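Local atomic coordinates of aminotransferase (Streptomyces pactum, PDB entry 4ZM4), a protein that belongs to the class-III aminotransferases, pyridoxal-5'-phosphate-dependent proteins of the aspartate aminotransferase fold, and is seen here as a two-chain assembly. Residues N196-L201 with P231-L236; D85-G90 with N314-R319; W153-L158 with G181-A186; I60-M65 with G410-P415. The protein carries 1 engineered substitution. All blocks are in the same frame, centred on the assembly; numbering follows the deposited sequence.

Contact 1: residues N196-L201 with P231-L236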
loop_
_atom_site.group_PDB
_atom_site.type_symbol
_atom_site.label_atom_id
_atom_site.label_comp_id
_atom_site.label_asym_id
_atom_site.label_seq_id
_atom_site.Cartn_x
_atom_site.Cartn_y
_atom_site.Cartn_z
ATOM N N ASN B 196 -23.202 -17.786 -1.843
ATOM C CA ASN B 196 -23.978 -18.915 -1.376
ATOM C C ASN B 196 -25.022 -19.414 -2.365
ATOM O O ASN B 196 -26.126 -19.780 -1.981
ATOM C CB ASN B 196 -24.616 -18.585 -0.030
ATOM C CG ASN B 196 -23.591 -18.515 1.101
ATOM O OD1 ASN B 196 -22.664 -19.316 1.155
ATOM N ND2 ASN B 196 -23.762 -17.574 2.003
ATOM N N ASP B 197 -24.678 -19.424 -3.654
ATOM C CA ASP B 197 -25.571 -19.956 -4.724
ATOM C C ASP B 197 -24.901 -21.153 -5.391
ATOM O O ASP B 197 -24.271 -20.998 -6.430
ATOM C CB ASP B 197 -25.863 -18.866 -5.759
ATOM C CG ASP B 197 -26.910 -19.290 -6.768
ATOM O OD1 ASP B 197 -27.204 -20.499 -6.878
ATOM O OD2 ASP B 197 -27.464 -18.413 -7.444
ATOM N N PRO B 198 -25.018 -22.363 -4.789
ATOM C CA PRO B 198 -24.301 -23.544 -5.322
ATOM C C PRO B 198 -24.677 -23.964 -6.753
ATOM O O PRO B 198 -23.814 -24.379 -7.518
ATOM C CB PRO B 198 -24.608 -24.650 -4.311
ATOM C CG PRO B 198 -25.691 -24.150 -3.440
ATOM C CD PRO B 198 -25.808 -22.674 -3.584
ATOM N N ASP B 199 -25.947 -23.859 -7.105
ATOM C CA ASP B 199 -26.402 -24.167 -8.473
ATOM C C ASP B 199 -25.635 -23.317 -9.501
ATOM O O ASP B 199 -25.073 -23.835 -10.432
ATOM C CB ASP B 199 -27.907 -23.886 -8.626
ATOM C CG ASP B 199 -28.789 -24.870 -7.851
ATOM O OD1 ASP B 199 -28.336 -26.002 -7.539
ATOM O OD2 ASP B 199 -29.975 -24.495 -7.570
ATOM N N ALA B 200 -25.607 -22.003 -9.277
ATOM C CA ALA B 200 -24.941 -21.068 -10.168
ATOM C C ALA B 200 -23.460 -21.358 -10.264
ATOM O O ALA B 200 -22.872 -21.347 -11.343
ATOM C CB ALA B 200 -25.174 -19.630 -9.685
ATOM N N LEU B 201 -22.859 -21.676 -9.135
ATOM C CA LEU B 201 -21.440 -22.012 -9.083
ATOM C C LEU B 201 -21.128 -23.286 -9.845
ATOM O O LEU B 201 -20.096 -23.385 -10.535
ATOM C CB LEU B 201 -20.998 -22.158 -7.609
ATOM C CG LEU B 201 -19.501 -22.418 -7.401
ATOM C CD1 LEU B 201 -18.649 -21.227 -7.821
ATOM C CD2 LEU B 201 -19.245 -22.768 -5.948
ATOM N N PRO B 231 -23.823 -23.863 4.928
ATOM C CA PRO B 231 -23.292 -25.224 5.127
ATOM C C PRO B 231 -22.888 -25.877 3.806
ATOM O O PRO B 231 -23.692 -25.933 2.873
ATOM C CB PRO B 231 -24.472 -25.979 5.754
ATOM C CG PRO B 231 -25.291 -24.921 6.440
ATOM C CD PRO B 231 -25.130 -23.672 5.595
ATOM N N GLY B 232 -21.633 -26.314 3.726
ATOM C CA GLY B 232 -21.092 -26.993 2.542
ATOM C C GLY B 232 -20.591 -26.129 1.380
ATOM O O GLY B 232 -20.066 -26.673 0.396
ATOM N N PHE B 233 -20.770 -24.802 1.455
ATOM C CA PHE B 233 -20.436 -23.965 0.319
ATOM C C PHE B 233 -18.939 -23.861 0.088
ATOM O O PHE B 233 -18.472 -24.027 -1.042
ATOM C CB PHE B 233 -21.058 -22.590 0.431
ATOM C CG PHE B 233 -21.029 -21.830 -0.846
ATOM C CD1 PHE B 233 -21.863 -22.190 -1.889
ATOM C CD2 PHE B 233 -20.155 -20.758 -1.022
ATOM C CE1 PHE B 233 -21.873 -21.457 -3.076
ATOM C CE2 PHE B 233 -20.136 -20.053 -2.208
ATOM C CZ PHE B 233 -20.995 -20.393 -3.233
ATOM N N LEU B 234 -18.171 -23.593 1.129
ATOM C CA LEU B 234 -16.713 -23.563 0.987
ATOM C C LEU B 234 -16.176 -24.920 0.554
ATOM O O LEU B 234 -15.222 -24.999 -0.228
ATOM C CB LEU B 234 -16.030 -23.113 2.275
ATOM C CG LEU B 234 -16.365 -21.691 2.716
ATOM C CD1 LEU B 234 -15.638 -21.386 4.023
ATOM C CD2 LEU B 234 -15.996 -20.673 1.635
ATOM N N GLN B 235 -16.765 -25.995 1.064
ATOM C CA GLN B 235 -16.326 -27.338 0.714
ATOM C C GLN B 235 -16.522 -27.503 -0.794
ATOM O O GLN B 235 -15.652 -28.040 -1.492
ATOM C CB GLN B 235 -17.115 -28.399 1.505
ATOM C CG GLN B 235 -16.793 -28.426 3.004
ATOM C CD GLN B 235 -17.346 -27.247 3.816
ATOM O OE1 GLN B 235 -18.120 -26.402 3.314
ATOM N NE2 GLN B 235 -16.998 -27.218 5.093
ATOM N N LEU B 236 -17.678 -27.054 -1.270
ATOM C CA LEU B 236 -18.035 -27.157 -2.666
ATOM C C LEU B 236 -17.057 -26.384 -3.524
ATOM O O LEU B 236 -16.661 -26.864 -4.596
ATOM C CB LEU B 236 -19.465 -26.653 -2.904
ATOM C CG LEU B 236 -19.958 -26.677 -4.359
ATOM C CD1 LEU B 236 -19.954 -28.082 -4.938
ATOM C CD2 LEU B 236 -21.358 -26.073 -4.456
#

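Contact 2: residues D85-G90 with N314-R319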
loop_
_atom_site.group_PDB
_atom_site.type_symbol
_atom_site.label_atom_id
_atom_site.label_comp_id
_atom_site.label_asym_id
_atom_site.label_seq_id
_atom_site.Cartn_x
_atom_site.Cartn_y
_atom_site.Cartn_z
ATOM N N ASP B 85 10.819 0.524 18.927
ATOM C CA ASP B 85 12.169 -0.003 19.022
ATOM C C ASP B 85 12.806 -0.216 17.640
ATOM O O ASP B 85 13.989 0.020 17.454
ATOM C CB ASP B 85 12.159 -1.319 19.785
ATOM C CG ASP B 85 13.555 -1.865 20.006
ATOM O OD1 ASP B 85 14.363 -1.118 20.558
ATOM O OD2 ASP B 85 13.840 -3.023 19.643
ATOM N N GLN B 86 12.012 -0.684 16.694
ATOM C CA GLN B 86 12.491 -0.892 15.335
ATOM C C GLN B 86 12.851 0.406 14.628
ATOM O O GLN B 86 13.802 0.428 13.841
ATOM C CB GLN B 86 11.460 -1.652 14.491
ATOM C CG GLN B 86 12.085 -2.352 13.302
ATOM C CD GLN B 86 13.243 -3.232 13.747
ATOM O OE1 GLN B 86 13.074 -4.078 14.606
ATOM N NE2 GLN B 86 14.415 -3.030 13.152
ATOM N N PHE B 87 12.108 1.471 14.919
ATOM C CA PHE B 87 12.446 2.802 14.405
ATOM C C PHE B 87 13.823 3.254 14.884
ATOM O O PHE B 87 14.536 3.953 14.174
ATOM C CB PHE B 87 11.357 3.834 14.756
ATOM C CG PHE B 87 10.225 3.853 13.768
ATOM C CD1 PHE B 87 10.331 4.587 12.596
ATOM C CD2 PHE B 87 9.095 3.094 13.966
ATOM C CE1 PHE B 87 9.308 4.574 11.665
ATOM C CE2 PHE B 87 8.066 3.092 13.062
ATOM C CZ PHE B 87 8.170 3.812 11.909
ATOM N N ALA B 88 14.215 2.829 16.081
ATOM C CA ALA B 88 15.507 3.196 16.628
ATOM C C ALA B 88 16.618 2.336 16.057
ATOM O O ALA B 88 17.787 2.732 16.127
ATOM C CB ALA B 88 15.480 3.098 18.144
ATOM N N LYS B 89 16.270 1.187 15.459
ATOM C CA LYS B 89 17.268 0.227 14.952
ATOM C C LYS B 89 17.337 0.072 13.439
ATOM O O LYS B 89 18.058 -0.804 12.933
ATOM C CB LYS B 89 17.023 -1.155 15.570
ATOM C CG LYS B 89 17.269 -1.217 17.068
ATOM C CD LYS B 89 16.926 -2.589 17.611
ATOM C CE LYS B 89 17.051 -2.634 19.140
ATOM N NZ LYS B 89 16.390 -3.843 19.710
ATOM N N GLY B 90 16.623 0.922 12.699
ATOM C CA GLY B 90 16.542 0.825 11.204
ATOM C C GLY B 90 15.202 0.213 10.815
ATOM O O GLY B 90 14.966 -0.987 11.077
ATOM N N ASN B 314 9.021 -4.099 4.952
ATOM C CA ASN B 314 9.991 -3.273 5.651
ATOM C C ASN B 314 10.086 -3.713 7.102
ATOM O O ASN B 314 9.211 -4.408 7.621
ATOM C CB ASN B 314 9.639 -1.760 5.529
ATOM C CG ASN B 314 8.332 -1.398 6.206
ATOM O OD1 ASN B 314 8.284 -1.143 7.430
ATOM N ND2 ASN B 314 7.257 -1.332 5.424
ATOM N N HIS B 315 11.135 -3.272 7.784
ATOM C CA HIS B 315 11.475 -3.835 9.092
ATOM C C HIS B 315 10.485 -3.433 10.182
ATOM O O HIS B 315 10.143 -4.263 11.027
ATOM C CB HIS B 315 12.900 -3.464 9.505
ATOM C CG HIS B 315 13.901 -3.570 8.400
ATOM N ND1 HIS B 315 13.876 -4.581 7.478
ATOM C CD2 HIS B 315 14.927 -2.757 8.041
ATOM C CE1 HIS B 315 14.844 -4.395 6.591
ATOM N NE2 HIS B 315 15.495 -3.293 6.906
ATOM N N ALA B 316 10.009 -2.193 10.150
ATOM C CA ALA B 316 8.931 -1.779 11.057
ATOM C C ALA B 316 7.673 -2.614 10.871
ATOM O O ALA B 316 7.143 -3.156 11.847
ATOM C CB ALA B 316 8.594 -0.312 10.881
ATOM N N ALA B 317 7.218 -2.766 9.632
ATOM C CA ALA B 317 6.035 -3.586 9.350
ATOM C C ALA B 317 6.185 -5.026 9.852
ATOM O O ALA B 317 5.272 -5.562 10.491
ATOM C CB ALA B 317 5.727 -3.613 7.849
ATOM N N LEU B 318 7.319 -5.648 9.580
ATOM C CA LEU B 318 7.547 -7.026 10.037
ATOM C C LEU B 318 7.794 -7.135 11.557
ATOM O O LEU B 318 7.394 -8.119 12.183
ATOM C CB LEU B 318 8.657 -7.699 9.224
ATOM C CG LEU B 318 8.348 -7.755 7.725
ATOM C CD1 LEU B 318 9.280 -8.744 7.025
ATOM C CD2 LEU B 318 6.893 -8.126 7.436
ATOM N N ARG B 319 8.345 -6.100 12.173
ATOM C CA ARG B 319 8.361 -6.049 13.640
ATOM C C ARG B 319 6.928 -6.061 14.195
ATOM O O ARG B 319 6.624 -6.740 15.191
ATOM C CB ARG B 319 9.142 -4.817 14.122
ATOM C CG ARG B 319 9.470 -4.815 15.610
ATOM C CD ARG B 319 10.470 -5.903 15.997
ATOM N NE ARG B 319 10.677 -5.917 17.434
ATOM C CZ ARG B 319 11.551 -5.160 18.081
ATOM N NH1 ARG B 319 12.358 -4.332 17.440
ATOM N NH2 ARG B 319 11.624 -5.232 19.388
#

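Contact 3: residues W153-L158 with G181-A186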
loop_
_atom_site.group_PDB
_atom_site.type_symbol
_atom_site.label_atom_id
_atom_site.label_comp_id
_atom_site.label_asym_id
_atom_site.label_seq_id
_atom_site.Cartn_x
_atom_site.Cartn_y
_atom_site.Cartn_z
ATOM N N TRP B 153 -9.013 -2.319 -4.539
ATOM C CA TRP B 153 -9.396 -1.451 -5.647
ATOM C C TRP B 153 -8.503 -1.593 -6.866
ATOM O O TRP B 153 -8.493 -0.706 -7.731
ATOM C CB TRP B 153 -9.423 0.006 -5.166
ATOM C CG TRP B 153 -8.240 0.455 -4.343
ATOM C CD1 TRP B 153 -8.034 0.256 -3.026
ATOM C CD2 TRP B 153 -7.112 1.198 -4.809
ATOM N NE1 TRP B 153 -6.827 0.809 -2.628
ATOM C CE2 TRP B 153 -6.263 1.418 -3.712
ATOM C CE3 TRP B 153 -6.763 1.726 -6.050
ATOM C CZ2 TRP B 153 -5.097 2.153 -3.812
ATOM C CZ3 TRP B 153 -5.631 2.433 -6.150
ATOM C CH2 TRP B 153 -4.788 2.641 -5.039
ATOM N N SER B 154 -7.761 -2.702 -6.957
ATOM C CA SER B 154 -6.907 -2.924 -8.144
ATOM C C SER B 154 -7.776 -3.068 -9.381
ATOM O O SER B 154 -8.956 -3.421 -9.311
ATOM C CB SER B 154 -5.948 -4.113 -7.990
ATOM O OG SER B 154 -6.667 -5.340 -7.820
ATOM N N GLU B 155 -7.145 -2.817 -10.525
ATOM C CA GLU B 155 -7.825 -2.656 -11.795
ATOM C C GLU B 155 -8.693 -3.867 -12.237
ATOM O O GLU B 155 -9.775 -3.646 -12.755
ATOM C CB GLU B 155 -6.780 -2.314 -12.876
ATOM C CG GLU B 155 -7.381 -1.673 -14.126
ATOM C CD GLU B 155 -7.646 -0.181 -13.979
ATOM O OE1 GLU B 155 -8.091 0.447 -14.946
ATOM O OE2 GLU B 155 -7.367 0.364 -12.897
ATOM N N THR B 156 -8.253 -5.110 -11.982
ATOM C CA THR B 156 -9.001 -6.312 -12.425
ATOM C C THR B 156 -10.084 -6.800 -11.460
ATOM O O THR B 156 -10.901 -7.653 -11.833
ATOM C CB THR B 156 -8.069 -7.514 -12.843
ATOM O OG1 THR B 156 -7.589 -8.226 -11.701
ATOM C CG2 THR B 156 -6.834 -7.017 -13.661
ATOM N N VAL B 157 -10.185 -6.221 -10.260
ATOM C CA VAL B 157 -11.236 -6.638 -9.303
ATOM C C VAL B 157 -12.211 -5.565 -8.809
ATOM O O VAL B 157 -13.224 -5.899 -8.218
ATOM C CB VAL B 157 -10.662 -7.309 -8.050
ATOM C CG1 VAL B 157 -9.849 -8.515 -8.459
ATOM C CG2 VAL B 157 -9.805 -6.334 -7.232
ATOM N N LEU B 158 -11.927 -4.280 -9.047
ATOM C CA LEU B 158 -12.801 -3.216 -8.508
ATOM C C LEU B 158 -14.174 -3.143 -9.186
ATOM O O LEU B 158 -14.310 -2.571 -10.268
ATOM C CB LEU B 158 -12.113 -1.867 -8.574
ATOM C CG LEU B 158 -12.902 -0.694 -8.029
ATOM C CD1 LEU B 158 -13.446 -0.972 -6.625
ATOM C CD2 LEU B 158 -12.031 0.560 -8.037
ATOM N N GLY B 181 -12.577 6.185 -14.520
ATOM C CA GLY B 181 -11.209 6.270 -14.980
ATOM C C GLY B 181 -10.452 4.969 -15.060
ATOM O O GLY B 181 -9.238 4.989 -15.225
ATOM N N MET B 182 -11.170 3.853 -14.974
ATOM C CA MET B 182 -10.606 2.520 -15.248
ATOM C C MET B 182 -10.563 2.255 -16.748
ATOM O O MET B 182 -11.442 2.707 -17.482
ATOM C CB MET B 182 -11.464 1.438 -14.555
ATOM C CG MET B 182 -11.344 1.469 -13.046
ATOM S SD MET B 182 -12.502 0.415 -12.141
ATOM C CE MET B 182 -12.005 -1.231 -12.694
ATOM N N ILE B 183 -9.560 1.520 -17.225
ATOM C CA ILE B 183 -9.554 1.159 -18.642
ATOM C C ILE B 183 -10.771 0.282 -18.937
ATOM O O ILE B 183 -11.243 -0.457 -18.076
ATOM C CB ILE B 183 -8.261 0.469 -19.112
ATOM C CG1 ILE B 183 -7.988 -0.825 -18.317
ATOM C CG2 ILE B 183 -7.110 1.457 -19.011
ATOM C CD1 ILE B 183 -6.927 -1.708 -18.933
ATOM N N PRO B 184 -11.315 0.421 -20.157
ATOM C CA PRO B 184 -12.572 -0.269 -20.479
ATOM C C PRO B 184 -12.483 -1.802 -20.363
ATOM O O PRO B 184 -13.515 -2.438 -20.074
ATOM C CB PRO B 184 -12.902 0.152 -21.926
ATOM C CG PRO B 184 -11.707 0.854 -22.444
ATOM C CD PRO B 184 -10.823 1.262 -21.272
ATOM N N GLU B 185 -11.284 -2.362 -20.536
ATOM C CA GLU B 185 -11.113 -3.800 -20.506
ATOM C C GLU B 185 -10.849 -4.303 -19.070
ATOM O O GLU B 185 -10.601 -5.489 -18.862
ATOM C CB GLU B 185 -9.959 -4.220 -21.415
ATOM C CG GLU B 185 -10.063 -3.769 -22.876
ATOM C CD GLU B 185 -9.495 -2.375 -23.131
ATOM O OE1 GLU B 185 -9.128 -1.662 -22.177
ATOM O OE2 GLU B 185 -9.422 -1.960 -24.294
ATOM N N ALA B 186 -10.903 -3.411 -18.076
ATOM C CA ALA B 186 -10.377 -3.735 -16.755
ATOM C C ALA B 186 -10.960 -5.040 -16.263
ATOM O O ALA B 186 -10.239 -5.859 -15.689
ATOM C CB ALA B 186 -10.681 -2.631 -15.774
#

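Contact 4: residues I60-M65 with G410-P415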
loop_
_atom_site.group_PDB
_atom_site.type_symbol
_atom_site.label_atom_id
_atom_site.label_comp_id
_atom_site.label_asym_id
_atom_site.label_seq_id
_atom_site.Cartn_x
_atom_site.Cartn_y
_atom_site.Cartn_z
ATOM N N ILE B 60 -15.878 8.993 22.801
ATOM C CA ILE B 60 -16.746 8.125 22.019
ATOM C C ILE B 60 -16.272 6.696 22.072
ATOM O O ILE B 60 -15.128 6.415 21.759
ATOM C CB ILE B 60 -16.805 8.547 20.540
ATOM C CG1 ILE B 60 -17.272 9.994 20.427
ATOM C CG2 ILE B 60 -17.827 7.693 19.804
ATOM C CD1 ILE B 60 -16.197 11.060 20.253
ATOM N N ILE B 61 -17.178 5.794 22.429
ATOM C CA ILE B 61 -16.937 4.375 22.328
ATOM C C ILE B 61 -17.040 3.974 20.876
ATOM O O ILE B 61 -18.068 4.193 20.236
ATOM C CB ILE B 61 -17.948 3.573 23.158
ATOM C CG1 ILE B 61 -17.746 3.853 24.653
ATOM C CG2 ILE B 61 -17.769 2.082 22.922
ATOM C CD1 ILE B 61 -18.939 3.446 25.506
ATOM N N ASP B 62 -15.961 3.403 20.347
ATOM C CA ASP B 62 -15.858 3.041 18.941
ATOM C C ASP B 62 -16.208 1.586 18.728
ATOM O O ASP B 62 -15.558 0.706 19.299
ATOM C CB ASP B 62 -14.433 3.313 18.474
ATOM C CG ASP B 62 -14.306 3.431 16.935
ATOM O OD1 ASP B 62 -15.221 3.015 16.231
ATOM O OD2 ASP B 62 -13.286 3.949 16.464
ATOM N N LEU B 63 -17.258 1.311 17.940
ATOM C CA LEU B 63 -17.612 -0.074 17.592
ATOM C C LEU B 63 -17.034 -0.465 16.224
ATOM O O LEU B 63 -17.045 -1.640 15.856
ATOM C CB LEU B 63 -19.124 -0.267 17.594
ATOM C CG LEU B 63 -19.829 0.024 18.906
ATOM C CD1 LEU B 63 -21.305 -0.206 18.736
ATOM C CD2 LEU B 63 -19.286 -0.814 20.059
ATOM N N ASN B 64 -16.520 0.524 15.495
ATOM C CA ASN B 64 -15.922 0.313 14.179
ATOM C C ASN B 64 -14.426 -0.038 14.260
ATOM O O ASN B 64 -13.942 -0.844 13.498
ATOM C CB ASN B 64 -16.115 1.588 13.360
ATOM C CG ASN B 64 -15.716 1.420 11.914
ATOM O OD1 ASN B 64 -16.302 0.624 11.184
ATOM N ND2 ASN B 64 -14.720 2.196 11.480
ATOM N N MET B 65 -13.702 0.623 15.155
ATOM C CA MET B 65 -12.306 0.297 15.445
ATOM C C MET B 65 -11.341 0.313 14.263
ATOM O O MET B 65 -10.399 -0.514 14.191
ATOM C CB MET B 65 -12.238 -1.066 16.164
ATOM C CG MET B 65 -12.950 -1.073 17.514
ATOM S SD MET B 65 -12.328 0.106 18.733
ATOM C CE MET B 65 -10.609 -0.377 18.878
ATOM N N GLY B 410 -22.421 9.119 22.191
ATOM C CA GLY B 410 -21.048 8.690 22.474
ATOM C C GLY B 410 -20.697 7.289 22.039
ATOM O O GLY B 410 -19.829 6.651 22.626
ATOM N N VAL B 411 -21.365 6.795 20.996
ATOM C CA VAL B 411 -21.063 5.479 20.407
ATOM C C VAL B 411 -20.968 5.656 18.886
ATOM O O VAL B 411 -21.924 6.115 18.264
ATOM C CB VAL B 411 -22.152 4.451 20.759
ATOM C CG1 VAL B 411 -21.937 3.116 20.029
ATOM C CG2 VAL B 411 -22.196 4.227 22.263
ATOM N N TYR B 412 -19.827 5.287 18.300
ATOM C CA TYR B 412 -19.659 5.348 16.865
ATOM C C TYR B 412 -19.702 3.970 16.224
ATOM O O TYR B 412 -18.891 3.108 16.551
ATOM C CB TYR B 412 -18.347 6.034 16.476
ATOM C CG TYR B 412 -18.131 6.078 14.987
ATOM C CD1 TYR B 412 -18.815 6.975 14.196
ATOM C CD2 TYR B 412 -17.273 5.179 14.350
ATOM C CE1 TYR B 412 -18.656 7.015 12.815
ATOM C CE2 TYR B 412 -17.107 5.202 12.961
ATOM C CZ TYR B 412 -17.802 6.127 12.204
ATOM O OH TYR B 412 -17.633 6.172 10.837
ATOM N N PHE B 413 -20.605 3.811 15.251
ATOM C CA PHE B 413 -20.502 2.770 14.252
ATOM C C PHE B 413 -20.715 3.396 12.857
ATOM O O PHE B 413 -21.191 4.502 12.778
ATOM C CB PHE B 413 -21.475 1.615 14.543
ATOM C CG PHE B 413 -22.895 2.037 14.737
ATOM C CD1 PHE B 413 -23.733 2.153 13.654
ATOM C CD2 PHE B 413 -23.388 2.324 15.984
ATOM C CE1 PHE B 413 -25.040 2.554 13.818
ATOM C CE2 PHE B 413 -24.700 2.711 16.157
ATOM C CZ PHE B 413 -25.536 2.824 15.073
ATOM N N HIS B 414 -20.378 2.674 11.780
ATOM C CA HIS B 414 -20.536 3.178 10.405
ATOM C C HIS B 414 -22.042 3.324 10.067
ATOM O O HIS B 414 -22.828 2.450 10.399
ATOM C CB HIS B 414 -19.871 2.238 9.410
ATOM C CG HIS B 414 -19.670 2.823 8.048
ATOM N ND1 HIS B 414 -20.704 3.065 7.169
ATOM C CD2 HIS B 414 -18.538 3.165 7.391
ATOM C CE1 HIS B 414 -20.232 3.572 6.053
ATOM N NE2 HIS B 414 -18.916 3.617 6.148
ATOM N N PRO B 415 -22.430 4.422 9.405
ATOM C CA PRO B 415 -23.844 4.672 9.109
ATOM C C PRO B 415 -24.528 3.706 8.159
ATOM O O PRO B 415 -25.764 3.641 8.173
ATOM C CB PRO B 415 -23.859 6.067 8.475
ATOM C CG PRO B 415 -22.444 6.480 8.322
ATOM C CD PRO B 415 -21.593 5.612 9.185
HETATM O O HOH W 1 -19.017 0.126 12.297
#

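Contact 1: residues N196-L201 with P231-L236
The ND2 of Asn196 donates to two backbone carbonyls, those of Pro228 and Arg385, while its OD1 accepts from Ala230 N; with the amide anchored at both ends, Asn196 lays its backbone over the Phe233 ring. Its CA sits 3.8 Å from the centroid of the Phe233 ring, only 12° off the ring normal, a CH-pi contact over the face. The amide plane stands steeply against that ring, at 78°, and Asn196 OD1 lies 3.6 Å from Phe233 CG, near the root of the side chain. Phe233 reaches this place with CG anti to its backbone N (chi1 -166°), which sends the ring across toward the other segment. Its far edge is met near the ring plane by Pro198 N, 3.7 Å from Phe233 CE1. The contact joins the first turns of helices 198-208 and 233-244, the connecting helices of two successive beta-alpha-beta units in the seven-stranded mixed sheet of the large domain. Apolar side chains complete the contact. Leu236 CD2 rests 3.6 Å from Pro198 CB, and the CD2 of Leu201 approaches the Phe233 ring obliquely, 4.0 Å from Phe233 CZ; Leu201 also touches Leu237 and Leu240. Each helix begins at a defined N-cap. Asp197 caps the first, its OD1 accepting from Ala200 N at 3.3 Å from well above the carboxylate plane, and Gly232 occupies the corresponding position of the second, its O accepting from Leu236 N. On the Phe233 ring Trp195 adds a nearly perpendicular aromatic neighbour.

Contact 2: residues D85-G90 with N314-R319
Gln86 and Arg319 both leave the backbone with CG anti to N and then bend at the second torsion (chi2 53° in Gln86, 68° in Arg319); the bends turn Gln86 OE1 and Arg319 NH1 onto each other between the helices. Arg319 NH1 donates to Gln86 OE1 at 2.9 Å, approaching tilted from the carbonyl plane. The same NH1 also reaches Asp85 OD2 at 3.0 Å, and Arg319 NH2 joins it on Asp85 OD2 at 3.1 Å: an end-on grip by two nitrogens on a single oxygen, with the carboxylate perpendicular to the guanidinium. Both nitrogens come to that oxygen on the anti side, somewhat out of the carboxylate plane, whereas Lys89 NZ takes the syn lone pair of Asp85 OD2 at 2.7 Å. Three donors from two basic residues thus converge on one atom, a salt-bridge network that would probably hold Asp85 ionised. The segments belong to helices 77-89 and 315-329, which run roughly antiparallel here, at 151°, their axes 9.3 Å apart. Gln86 is fixed at its other end too: NE2 donates to Gly90 O at 3.0 Å, with the acceptor in its amide plane. Gly90 O in turn faces the edge of the His315 ring at CD2, and His315 NE2 bonds Thr93 OG1. On the flank, Phe87 CE2 packs against Ala316 CB at 4.1 Å, and Phe87 also touches Leu80 of the second subunit. Asn314 caps helix 315-329 through OD1, which accepts from Ala317 N, and its ND2 holds the carbonyl of Tyr311, a residue of the pyridoxal-5'-phosphate pocket.

Contact 3: residues W153-L158 with G181-A186
Glu155 and Met182 lie alongside each other, pointing opposite ways, each side chain running along the other segment's backbone. The Glu155 chain starts with CG anti to its backbone N and folds over at chi2 (81°), which brings OE1 to the amide of Ile183. That bond, Ile183 N to Glu155 OE1, is 2.9 Å long and meets the oxygen almost along its C-O axis. The same oxygen is flanked by carbon, with Met182 CA at 3.3 Å and Ile183 CG1 at 3.6 Å from Glu155 OE1. Coming the other way, Met182 bends at its thioether (chi3 64°) and turns CE back onto the 153-158 backbone, 3.3 Å from Glu155 O and 3.6 Å from Leu158 O. Its sulfur lies across Leu158, with Met182 SD 4.1 Å from Leu158 CD2. Next to the Glu155 backbone, Ala186 CB lies 3.3 Å from Glu155 O, and the Ala186 carbonyl receives a CA-H...O contact from Thr156. Ala186 closes a type I beta turn that starts at Ile183; Glu155 thus bonds the first residue of the turn through OE1 and touches the last through its backbone O. Both segments are irregular and belong to the long connection between strands 142-146 and 190-193, within which residues 161-169 are not modelled. Trp153 and Glu155 face the second subunit, where Glu155 OE2 forms a salt bridge with Arg132 of that subunit. The carboxylate thus has one oxygen on a backbone N-H of its own chain and the other on a cation across the interface, which probably keeps it charged and links the intra-loop contact to the dimer.

Contact 4: residues I60-M65 with G410-P415
Backbone pairing makes the tight part of this contact, from Ile60 and Gly410 to Leu63 and Tyr412. Ile61 N donates to Gly410 O at 2.8 Å, Ile61 O accepts from Tyr412 N, and Leu63 N reaches Tyr412 O at 2.8 Å. Ile60 CG2 sits 3.8 Å from Tyr412 CB, and Leu63 CD1 lies 3.6 Å from Val411 CG1; Ile61 and Val411 share a face of the sheet, packed on helix 429-444. Parallel bridges join Ile61 with Val411 and Asp62 with Tyr412, adding strand 411-412 to the outer edge of a four-stranded mixed sheet; Gly410 leads into it through a Schellman motif that ends helix 396-408. Beside Tyr412, Asp62 runs the same way, its OD1 at the ring edge, 3.5 Å from Tyr412 CD2. That oxygen also accepts from one face of the carboxylate, forming an Asx turn with Asn64 N, extended to an Asx motif by Met65 N, where the chain leaves the strand, while Asp62 OD2 bonds Tyr74 OH. Past this point the segments separate. Asn64 CB still lies 3.8 Å from Tyr412 CE2, the amide and ring planes nearly perpendicular, but the link between Asn64 OD1 and His414 N passes through a water, 3.0 Å from Asn64 OD1 and 2.9 Å from His414 N.

Along the chain the contacts are nested: contact 4 encloses contact 2, which in turn encloses contacts 3 and 1, and those two follow in series. None touches another; the closest nearest-atom gaps are about 15 Å, from contact 3 to contacts 1 and 4. Contacts 1 and 2 lie on opposite sides of the chain's centre, their centres 43 Å apart. Two approach the bound P3B: the side chain of His414 in contact 4 lies about 5 Å from it, and that of Leu158 in contact 3 about 9 Å. Contacts 2 and 3 both meet the second subunit, and contact 2 adjoins Tyr311, which lines the pocket of a bound pyridoxal-5'-phosphate.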